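Local coordinates for protein AbyA5 (Verrucosispora maris, PDB 4YWF) that catalyses the elimination of acetate in spirotetronate biosynthesis as an esterase-like lyase of the alpha/beta-hydrolase superfamily, at residues A[191-200]-A[222-233]; A[284-294]-A[314-322]. The protein carries 4 engineered substitutions. One frame throughout, in Å; residues are numbered along the deposited sequence.

Interaction 1: residues A[191-200]-A[222-233]; sequences SAALFGVLLD and LALRAAPSEPRL
The ring of F195 and the side chains of A192 and A226 join two helices of the alpha/beta-hydrolase fold, 194-201 and 218-226, which pack on the same central sheet. The short axes of 194-200 and 222-226 cross at -82° with a closest approach of 10.7 Å. The backbones come nearest just ahead of helix 194-201, where the CA atoms of A192 and L222 are 4.8 Å apart.

Apolar packing joins 191-195 to 222-226. L222 C lies at the edge of the F195 ring, near its plane, and CE2 of F195 also comes to 3.3 Å from A223 N, while CZ touches A223 CB. With chi1 at -51°, CG stands beside the backbone N, which carries CE2 and CZ to the backbone at L222 and A223; L146 of strand 143-148 packs against F195 as well. A192 CB touches both L222 O and R225 CG, and A226 CB rests 3.5 Å from A192 O. L222 CD2 meets S191 CB, whose residue is tied by OG to D188 N.

E230 and R232, both within the type I turn from E230 to L233, bring charged groups to 196-200. R232, bent at chi2 and chi3, runs alongside L199, pointing the opposite way, and lays one guanidinium face on L199 CB. R232 NH2 forms a salt bridge to D200 OD1 at 2.6 Å, approaching from above the carboxylate plane; the two flat groups are turned 34° apart. R232 NH1 pairs with E230 OE1 at 2.8 Å within the guanidinium plane, so two carboxylates fix the rotation of the arginine, which probably offsets their mutual repulsion. G196, lacking a side chain, brings its CA to 3.6 Å from R232 NH1. A water donates to D200 OD2 at 2.8 Å and accepts from R232 NH1.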
loop_
_atom_site.group_PDB
_atom_site.type_symbol
_atom_site.label_atom_id
_atom_site.label_comp_id
_atom_site.label_asym_id
_atom_site.label_seq_id
_atom_site.Cartn_x
_atom_site.Cartn_y
_atom_site.Cartn_z
ATOM N N SER A 191 4.269 -13.104 -5.644
ATOM C CA SER A 191 3.818 -11.703 -5.703
ATOM C C SER A 191 4.939 -10.689 -5.540
ATOM O O SER A 191 4.791 -9.601 -6.027
ATOM C CB SER A 191 2.767 -11.453 -4.619
ATOM O OG SER A 191 1.522 -12.043 -4.967
ATOM N N ALA A 192 6.049 -11.048 -4.865
ATOM C CA ALA A 192 7.208 -10.162 -4.713
ATOM C C ALA A 192 7.866 -9.700 -6.037
ATOM O O ALA A 192 8.636 -8.744 -6.051
ATOM C CB ALA A 192 8.247 -10.823 -3.849
ATOM N N ALA A 193 7.570 -10.382 -7.149
ATOM C CA ALA A 193 8.055 -9.992 -8.454
ATOM C C ALA A 193 7.469 -8.648 -8.964
ATOM O O ALA A 193 7.974 -8.051 -9.927
ATOM C CB ALA A 193 7.773 -11.109 -9.478
ATOM N N LEU A 194 6.434 -8.160 -8.301
ATOM C CA LEU A 194 5.655 -7.047 -8.807
ATOM C C LEU A 194 6.505 -5.796 -8.967
ATOM O O LEU A 194 6.355 -5.064 -9.937
ATOM C CB LEU A 194 4.448 -6.788 -7.894
ATOM C CG LEU A 194 3.702 -5.466 -8.136
ATOM C CD1 LEU A 194 3.017 -5.538 -9.491
ATOM C CD2 LEU A 194 2.745 -5.239 -6.986
ATOM N N PHE A 195 7.428 -5.566 -8.038
ATOM C CA PHE A 195 8.191 -4.363 -8.089
ATOM C C PHE A 195 9.016 -4.390 -9.369
ATOM O O PHE A 195 9.074 -3.390 -10.062
ATOM C CB PHE A 195 9.106 -4.148 -6.861
ATOM C CG PHE A 195 8.404 -4.281 -5.539
ATOM C CD1 PHE A 195 7.736 -3.219 -4.979
ATOM C CD2 PHE A 195 8.433 -5.489 -4.838
ATOM C CE1 PHE A 195 7.059 -3.369 -3.774
ATOM C CE2 PHE A 195 7.774 -5.634 -3.623
ATOM C CZ PHE A 195 7.114 -4.579 -3.090
ATOM N N GLY A 196 9.700 -5.510 -9.637
ATOM C CA GLY A 196 10.573 -5.568 -10.831
ATOM C C GLY A 196 9.804 -5.311 -12.121
ATOM O O GLY A 196 10.246 -4.616 -12.981
ATOM N N VAL A 197 8.595 -5.850 -12.195
ATOM C CA VAL A 197 7.714 -5.669 -13.338
ATOM C C VAL A 197 7.243 -4.217 -13.544
ATOM O O VAL A 197 7.076 -3.803 -14.686
ATOM C CB VAL A 197 6.556 -6.644 -13.238
ATOM C CG1 VAL A 197 5.430 -6.269 -14.199
ATOM C CG2 VAL A 197 7.095 -8.064 -13.482
ATOM N N LEU A 198 7.145 -3.429 -12.477
ATOM C CA LEU A 198 6.851 -2.018 -12.596
ATOM C C LEU A 198 8.053 -1.286 -13.111
ATOM O O LEU A 198 7.943 -0.391 -13.945
ATOM C CB LEU A 198 6.447 -1.413 -11.217
ATOM C CG LEU A 198 5.147 -1.912 -10.639
ATOM C CD1 LEU A 198 5.162 -1.480 -9.159
ATOM C CD2 LEU A 198 3.907 -1.432 -11.388
ATOM N N LEU A 199 9.226 -1.661 -12.611
ATOM C CA LEU A 199 10.421 -1.008 -13.075
ATOM C C LEU A 199 10.656 -1.303 -14.604
ATOM O O LEU A 199 11.016 -0.395 -15.347
ATOM C CB LEU A 199 11.572 -1.491 -12.246
ATOM C CG LEU A 199 11.630 -1.032 -10.782
ATOM C CD1 LEU A 199 12.713 -1.881 -10.068
ATOM C CD2 LEU A 199 11.877 0.462 -10.707
ATOM N N ASP A 200 10.457 -2.555 -15.016
ATOM C CA ASP A 200 10.510 -2.952 -16.477
ATOM C C ASP A 200 9.667 -2.064 -17.352
ATOM O O ASP A 200 10.110 -1.649 -18.402
ATOM C CB ASP A 200 10.070 -4.418 -16.691
ATOM C CG ASP A 200 11.065 -5.419 -16.137
ATOM O OD1 ASP A 200 12.233 -5.048 -15.841
ATOM O OD2 ASP A 200 10.673 -6.588 -15.934
ATOM N N LEU A 222 6.544 -7.851 0.969
ATOM C CA LEU A 222 6.875 -8.228 -0.382
ATOM C C LEU A 222 8.170 -7.609 -0.828
ATOM O O LEU A 222 9.006 -8.278 -1.542
ATOM C CB LEU A 222 5.792 -7.819 -1.348
ATOM C CG LEU A 222 4.429 -8.546 -1.230
ATOM C CD1 LEU A 222 3.502 -7.957 -2.305
ATOM C CD2 LEU A 222 4.613 -10.078 -1.363
ATOM N N ALA A 223 8.358 -6.344 -0.443
ATOM C CA ALA A 223 9.601 -5.674 -0.764
ATOM C C ALA A 223 10.774 -6.399 -0.105
ATOM O O ALA A 223 11.846 -6.603 -0.734
ATOM C CB ALA A 223 9.543 -4.218 -0.313
ATOM N N LEU A 224 10.637 -6.717 1.178
ATOM C CA LEU A 224 11.738 -7.359 1.878
ATOM C C LEU A 224 12.065 -8.762 1.334
ATOM O O LEU A 224 13.258 -9.183 1.352
ATOM C CB LEU A 224 11.455 -7.482 3.369
ATOM C CG LEU A 224 11.456 -6.232 4.233
ATOM C CD1 LEU A 224 10.661 -6.500 5.500
ATOM C CD2 LEU A 224 12.893 -5.763 4.518
ATOM N N ARG A 225 11.047 -9.446 0.851
ATOM C CA ARG A 225 11.187 -10.754 0.216
ATOM C C ARG A 225 11.849 -10.573 -1.144
ATOM O O ARG A 225 12.704 -11.382 -1.516
ATOM C CB ARG A 225 9.780 -11.411 0.080
ATOM C CG ARG A 225 9.671 -12.498 -0.984
ATOM C CD ARG A 225 10.283 -13.783 -0.445
ATOM N NE ARG A 225 9.560 -14.258 0.751
ATOM C CZ ARG A 225 10.100 -14.971 1.758
ATOM N NH1 ARG A 225 11.410 -15.286 1.771
ATOM N NH2 ARG A 225 9.341 -15.347 2.780
ATOM N N ALA A 226 11.544 -9.479 -1.853
ATOM C CA ALA A 226 12.130 -9.256 -3.192
ATOM C C ALA A 226 13.581 -8.852 -3.122
ATOM O O ALA A 226 14.368 -9.248 -3.988
ATOM C CB ALA A 226 11.393 -8.185 -3.979
ATOM N N ALA A 227 13.917 -8.016 -2.124
ATOM C CA ALA A 227 15.148 -7.274 -2.137
ATOM C C ALA A 227 16.387 -8.132 -2.390
ATOM O O ALA A 227 17.258 -7.713 -3.162
ATOM C CB ALA A 227 15.328 -6.521 -0.813
ATOM N N PRO A 228 16.479 -9.301 -1.758
ATOM C CA PRO A 228 17.793 -9.976 -1.966
ATOM C C PRO A 228 18.041 -10.437 -3.415
ATOM O O PRO A 228 19.190 -10.452 -3.836
ATOM C CB PRO A 228 17.768 -11.135 -0.963
ATOM C CG PRO A 228 16.757 -10.716 0.089
ATOM C CD PRO A 228 15.716 -9.909 -0.652
ATOM N N SER A 229 16.994 -10.711 -4.178
ATOM C CA SER A 229 17.084 -11.024 -5.622
ATOM C C SER A 229 16.675 -9.905 -6.618
ATOM O O SER A 229 16.368 -10.177 -7.782
ATOM C CB SER A 229 16.209 -12.240 -5.877
ATOM O OG SER A 229 15.055 -12.174 -5.073
ATOM N N GLU A 230 16.675 -8.656 -6.173
ATOM C CA GLU A 230 16.303 -7.579 -7.029
ATOM C C GLU A 230 17.235 -6.437 -6.762
ATOM O O GLU A 230 16.933 -5.571 -5.887
ATOM C CB GLU A 230 14.837 -7.175 -6.814
ATOM C CG GLU A 230 14.391 -6.007 -7.666
ATOM C CD GLU A 230 14.828 -6.142 -9.131
ATOM O OE1 GLU A 230 14.128 -6.792 -9.902
ATOM O OE2 GLU A 230 15.867 -5.631 -9.494
ATOM N N PRO A 231 18.391 -6.435 -7.467
ATOM C CA PRO A 231 19.378 -5.412 -7.189
ATOM C C PRO A 231 18.934 -3.998 -7.558
ATOM O O PRO A 231 19.605 -3.066 -7.203
ATOM C CB PRO A 231 20.601 -5.844 -8.042
ATOM C CG PRO A 231 20.041 -6.788 -9.067
ATOM C CD PRO A 231 18.936 -7.499 -8.348
ATOM N N ARG A 232 17.782 -3.826 -8.202
ATOM C CA ARG A 232 17.373 -2.492 -8.520
ATOM C C ARG A 232 16.802 -1.752 -7.292
ATOM O O ARG A 232 16.887 -0.525 -7.200
ATOM C CB ARG A 232 16.430 -2.475 -9.712
ATOM C CG ARG A 232 17.108 -2.944 -11.000
ATOM C CD ARG A 232 16.287 -4.109 -11.476
ATOM N NE ARG A 232 15.417 -3.734 -12.508
ATOM C CZ ARG A 232 14.325 -4.394 -12.907
ATOM N NH1 ARG A 232 13.827 -5.445 -12.309
ATOM N NH2 ARG A 232 13.730 -3.950 -13.984
ATOM N N LEU A 233 16.265 -2.510 -6.371
ATOM C CA LEU A 233 15.778 -1.956 -5.117
ATOM C C LEU A 233 16.930 -1.538 -4.267
ATOM O O LEU A 233 17.573 -2.387 -3.750
ATOM C CB LEU A 233 14.894 -2.919 -4.325
ATOM C CG LEU A 233 13.591 -3.361 -4.953
ATOM C CD1 LEU A 233 12.887 -4.432 -4.109
ATOM C CD2 LEU A 233 12.740 -2.126 -5.169
HETATM O O HOH W 1 11.668 -7.603 -13.508
#

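Interaction 2: residues A[284-294]-A[314-322]; sequences LTPQDLAGVRI and MLRTHVRDF. Engineered in segment 314-322: M314 (natural residue Leu).
The H318 imidazole is sandwiched in this helix-helix contact of the alpha/beta-hydrolase fold: P286 CB lies over one face in a CH-pi contact, 4.0 Å from the centroid, T317 CG2 covers the opposite face, and M314 CG sits at the edge. The guanidinium planes of R293 and R320 stand 88° apart, the edge of R293 set over a face of R320, with R293 NH2 and R320 NH2, like charges, 2.8 Å apart without a hydrogen bond.

The short axes of 286-290 and of 314-318, the end of helix 310-318, cross at -61°. Between them L289 inserts its branches, CD1 against CE of M314 and CD2 3.7 Å from L315 CD2. M314 is an engineered selenomethionine (naturally leucine); extended, with chi1 at -171°, it carries CE to 3.4 Å from P286 CD. T285 and D288 form a capping box that starts the first helix.

One water lies within hydrogen-bonding distance of L289 O and V292 O and accepts from R320 N; another links V292 O and I294 O to D321 N. R320 NE donates to A290 O at 2.9 Å, in the carbonyl plane and on a lone pair, with R320 NH2 adding a weak bond.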
loop_
_atom_site.group_PDB
_atom_site.type_symbol
_atom_site.label_atom_id
_atom_site.label_comp_id
_atom_site.label_asym_id
_atom_site.label_seq_id
_atom_site.Cartn_x
_atom_site.Cartn_y
_atom_site.Cartn_z
ATOM N N LEU A 284 9.499 -14.477 6.663
ATOM C CA LEU A 284 10.900 -14.127 6.511
ATOM C C LEU A 284 11.753 -14.707 7.666
ATOM O O LEU A 284 11.527 -14.426 8.874
ATOM C CB LEU A 284 11.074 -12.615 6.425
ATOM C CG LEU A 284 10.334 -11.928 5.268
ATOM C CD1 LEU A 284 10.235 -10.448 5.499
ATOM C CD2 LEU A 284 11.055 -12.204 3.961
ATOM N N THR A 285 12.733 -15.507 7.270
ATOM C CA THR A 285 13.705 -16.094 8.198
ATOM C C THR A 285 14.927 -15.173 8.518
ATOM O O THR A 285 15.277 -14.253 7.728
ATOM C CB THR A 285 14.307 -17.388 7.601
ATOM O OG1 THR A 285 15.132 -17.040 6.497
ATOM C CG2 THR A 285 13.198 -18.332 7.113
ATOM N N PRO A 286 15.645 -15.482 9.623
ATOM C CA PRO A 286 16.868 -14.722 9.951
ATOM C C PRO A 286 17.801 -14.555 8.755
ATOM O O PRO A 286 18.297 -13.441 8.524
ATOM C CB PRO A 286 17.548 -15.600 11.018
ATOM C CG PRO A 286 16.383 -16.249 11.724
ATOM C CD PRO A 286 15.396 -16.561 10.610
ATOM N N GLN A 287 17.970 -15.614 7.960
ATOM C CA GLN A 287 18.781 -15.540 6.706
ATOM C C GLN A 287 18.157 -14.708 5.616
ATOM O O GLN A 287 18.868 -14.049 4.878
ATOM C CB GLN A 287 19.063 -16.911 6.096
ATOM N N ASP A 288 16.841 -14.742 5.485
ATOM C CA ASP A 288 16.189 -13.855 4.523
ATOM C C ASP A 288 16.582 -12.416 4.834
ATOM O O ASP A 288 16.959 -11.657 3.917
ATOM C CB ASP A 288 14.669 -14.010 4.578
ATOM C CG ASP A 288 14.186 -15.372 3.975
ATOM O OD1 ASP A 288 14.925 -15.927 3.140
ATOM O OD2 ASP A 288 13.103 -15.892 4.375
ATOM N N LEU A 289 16.514 -12.073 6.129
ATOM C CA LEU A 289 16.667 -10.701 6.627
ATOM C C LEU A 289 18.098 -10.266 6.583
ATOM O O LEU A 289 18.355 -9.165 6.188
ATOM C CB LEU A 289 16.083 -10.528 8.036
ATOM C CG LEU A 289 14.585 -10.912 8.151
ATOM C CD1 LEU A 289 14.119 -10.767 9.577
ATOM C CD2 LEU A 289 13.719 -10.058 7.230
ATOM N N ALA A 290 19.018 -11.157 6.960
ATOM C CA ALA A 290 20.444 -10.944 6.783
ATOM C C ALA A 290 20.812 -10.761 5.334
ATOM O O ALA A 290 21.786 -10.110 5.066
ATOM C CB ALA A 290 21.217 -12.130 7.359
ATOM N N GLY A 291 20.019 -11.329 4.401
ATOM C CA GLY A 291 20.228 -11.134 2.935
ATOM C C GLY A 291 19.778 -9.793 2.371
ATOM O O GLY A 291 20.036 -9.486 1.217
ATOM N N VAL A 292 19.066 -8.994 3.160
ATOM C CA VAL A 292 18.598 -7.664 2.706
ATOM C C VAL A 292 19.725 -6.699 2.922
ATOM O O VAL A 292 20.015 -6.389 4.091
ATOM C CB VAL A 292 17.393 -7.211 3.538
ATOM C CG1 VAL A 292 16.963 -5.792 3.203
ATOM C CG2 VAL A 292 16.229 -8.191 3.383
ATOM N N ARG A 293 20.374 -6.234 1.847
ATOM C CA ARG A 293 21.572 -5.369 1.980
ATOM C C ARG A 293 21.369 -3.910 1.522
ATOM O O ARG A 293 22.237 -3.280 0.925
ATOM C CB ARG A 293 22.757 -5.946 1.239
ATOM C CG ARG A 293 23.597 -6.855 2.112
ATOM C CD ARG A 293 23.342 -8.289 1.741
ATOM N NE ARG A 293 23.771 -9.157 2.830
ATOM C CZ ARG A 293 24.263 -10.388 2.684
ATOM N NH1 ARG A 293 24.409 -10.954 1.490
ATOM N NH2 ARG A 293 24.628 -11.047 3.761
ATOM N N ILE A 294 20.249 -3.365 1.937
ATOM C CA ILE A 294 19.844 -2.027 1.543
ATOM C C ILE A 294 19.231 -1.436 2.771
ATOM O O ILE A 294 18.851 -2.168 3.686
ATOM C CB ILE A 294 18.791 -2.070 0.422
ATOM C CG1 ILE A 294 17.642 -3.022 0.793
ATOM C CG2 ILE A 294 19.454 -2.481 -0.895
ATOM C CD1 ILE A 294 16.425 -2.966 -0.100
HETATM N N MSE A 314 12.154 -8.676 15.387
HETATM C CA MSE A 314 12.917 -9.531 14.516
HETATM C C MSE A 314 13.691 -8.714 13.509
HETATM O O MSE A 314 14.873 -9.025 13.205
HETATM C CB MSE A 314 12.046 -10.607 13.916
HETATM C CG MSE A 314 12.983 -11.564 13.212
HETATM SE SE MSE A 314 12.003 -12.917 12.169
HETATM C CE MSE A 314 13.476 -13.768 11.169
ATOM N N LEU A 315 13.091 -7.661 12.977
ATOM C CA LEU A 315 13.822 -6.831 12.031
ATOM C C LEU A 315 14.963 -6.092 12.701
ATOM O O LEU A 315 16.051 -5.992 12.110
ATOM C CB LEU A 315 12.933 -5.818 11.333
ATOM C CG LEU A 315 11.922 -6.466 10.394
ATOM C CD1 LEU A 315 11.038 -5.398 9.795
ATOM C CD2 LEU A 315 12.645 -7.262 9.331
ATOM N N ARG A 316 14.709 -5.613 13.924
ATOM C CA ARG A 316 15.728 -4.969 14.725
ATOM C C ARG A 316 16.829 -5.905 15.070
ATOM O O ARG A 316 17.962 -5.446 15.328
ATOM C CB ARG A 316 15.194 -4.497 16.046
ATOM C CG ARG A 316 14.317 -3.267 15.964
ATOM C CD ARG A 316 13.951 -2.847 17.372
ATOM N NE ARG A 316 12.606 -2.430 17.282
ATOM C CZ ARG A 316 11.551 -2.956 17.855
ATOM N NH1 ARG A 316 11.580 -3.890 18.771
ATOM N NH2 ARG A 316 10.430 -2.429 17.491
ATOM N N THR A 317 16.547 -7.201 15.111
ATOM C CA THR A 317 17.618 -8.131 15.413
ATOM C C THR A 317 18.533 -8.453 14.226
ATOM O O THR A 317 19.797 -8.662 14.423
ATOM C CB THR A 317 17.058 -9.405 16.061
ATOM O OG1 THR A 317 16.182 -9.040 17.119
ATOM C CG2 THR A 317 18.140 -10.202 16.633
ATOM N N HIS A 318 17.955 -8.484 13.021
ATOM C CA HIS A 318 18.582 -9.108 11.849
ATOM C C HIS A 318 18.851 -8.201 10.617
ATOM O O HIS A 318 19.702 -8.510 9.789
ATOM C CB HIS A 318 17.764 -10.341 11.408
ATOM C CG HIS A 318 17.698 -11.415 12.441
ATOM N ND1 HIS A 318 18.806 -12.153 12.829
ATOM C CD2 HIS A 318 16.663 -11.887 13.174
ATOM C CE1 HIS A 318 18.470 -12.998 13.784
ATOM N NE2 HIS A 318 17.173 -12.862 14.003
ATOM N N VAL A 319 18.158 -7.084 10.476
ATOM C CA VAL A 319 18.376 -6.250 9.308
ATOM C C VAL A 319 19.541 -5.332 9.625
ATOM O O VAL A 319 19.512 -4.677 10.620
ATOM C CB VAL A 319 17.115 -5.458 8.964
ATOM C CG1 VAL A 319 17.407 -4.363 7.907
ATOM C CG2 VAL A 319 16.099 -6.451 8.448
ATOM N N ARG A 320 20.552 -5.296 8.763
ATOM C CA ARG A 320 21.850 -4.647 9.048
ATOM C C ARG A 320 21.715 -3.162 9.130
ATOM O O ARG A 320 22.230 -2.555 10.049
ATOM C CB ARG A 320 22.886 -4.961 7.932
ATOM C CG ARG A 320 23.238 -6.445 7.832
ATOM C CD ARG A 320 23.642 -6.901 6.418
ATOM N NE ARG A 320 23.706 -8.361 6.410
ATOM C CZ ARG A 320 24.825 -9.097 6.433
ATOM N NH1 ARG A 320 26.045 -8.549 6.375
ATOM N NH2 ARG A 320 24.726 -10.429 6.487
ATOM N N ASP A 321 21.048 -2.569 8.149
ATOM C CA ASP A 321 20.856 -1.138 8.101
ATOM C C ASP A 321 19.372 -0.889 8.330
ATOM O O ASP A 321 18.584 -0.964 7.379
ATOM C CB ASP A 321 21.292 -0.684 6.725
ATOM C CG ASP A 321 21.273 0.819 6.565
ATOM O OD1 ASP A 321 20.944 1.562 7.525
ATOM O OD2 ASP A 321 21.637 1.256 5.449
ATOM N N PHE A 322 19.004 -0.630 9.587
ATOM C CA PHE A 322 17.611 -0.590 10.017
ATOM C C PHE A 322 17.319 0.700 10.769
ATOM O O PHE A 322 18.038 1.071 11.723
ATOM C CB PHE A 322 17.261 -1.862 10.843
ATOM C CG PHE A 322 15.821 -2.030 11.084
ATOM C CD1 PHE A 322 14.952 -2.263 10.031
ATOM C CD2 PHE A 322 15.294 -1.907 12.369
ATOM C CE1 PHE A 322 13.585 -2.387 10.252
ATOM C CE2 PHE A 322 13.944 -2.042 12.596
ATOM C CZ PHE A 322 13.074 -2.295 11.535
HETATM O O HOH W 2 20.310 -7.296 6.701
HETATM O O HOH W 3 20.205 -3.865 5.523
#

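Overall arrangement
Interaction 1 closes before interaction 2 opens along the chain, and their centres lie 16 Å apart on the same side of the chain's centre. Both join helices and loops that flank neighbouring parallel strands of one mixed sheet: segment 222-233 leads into strand 233-239, while segment 284-294 leads into strand 296-301 and segment 314-322 into the outermost strand 322-327. Helix 218-226 connects them directly, since R225 NH1 forms a salt bridge with D288 OD2 and L284 packs on R225. At the strand entrances I294 CG2 meets L233 O. The two contacts thus make a continuous layer of helices along the sheet, from helix 194-201 through 218-226 and 286-290 to 310-318.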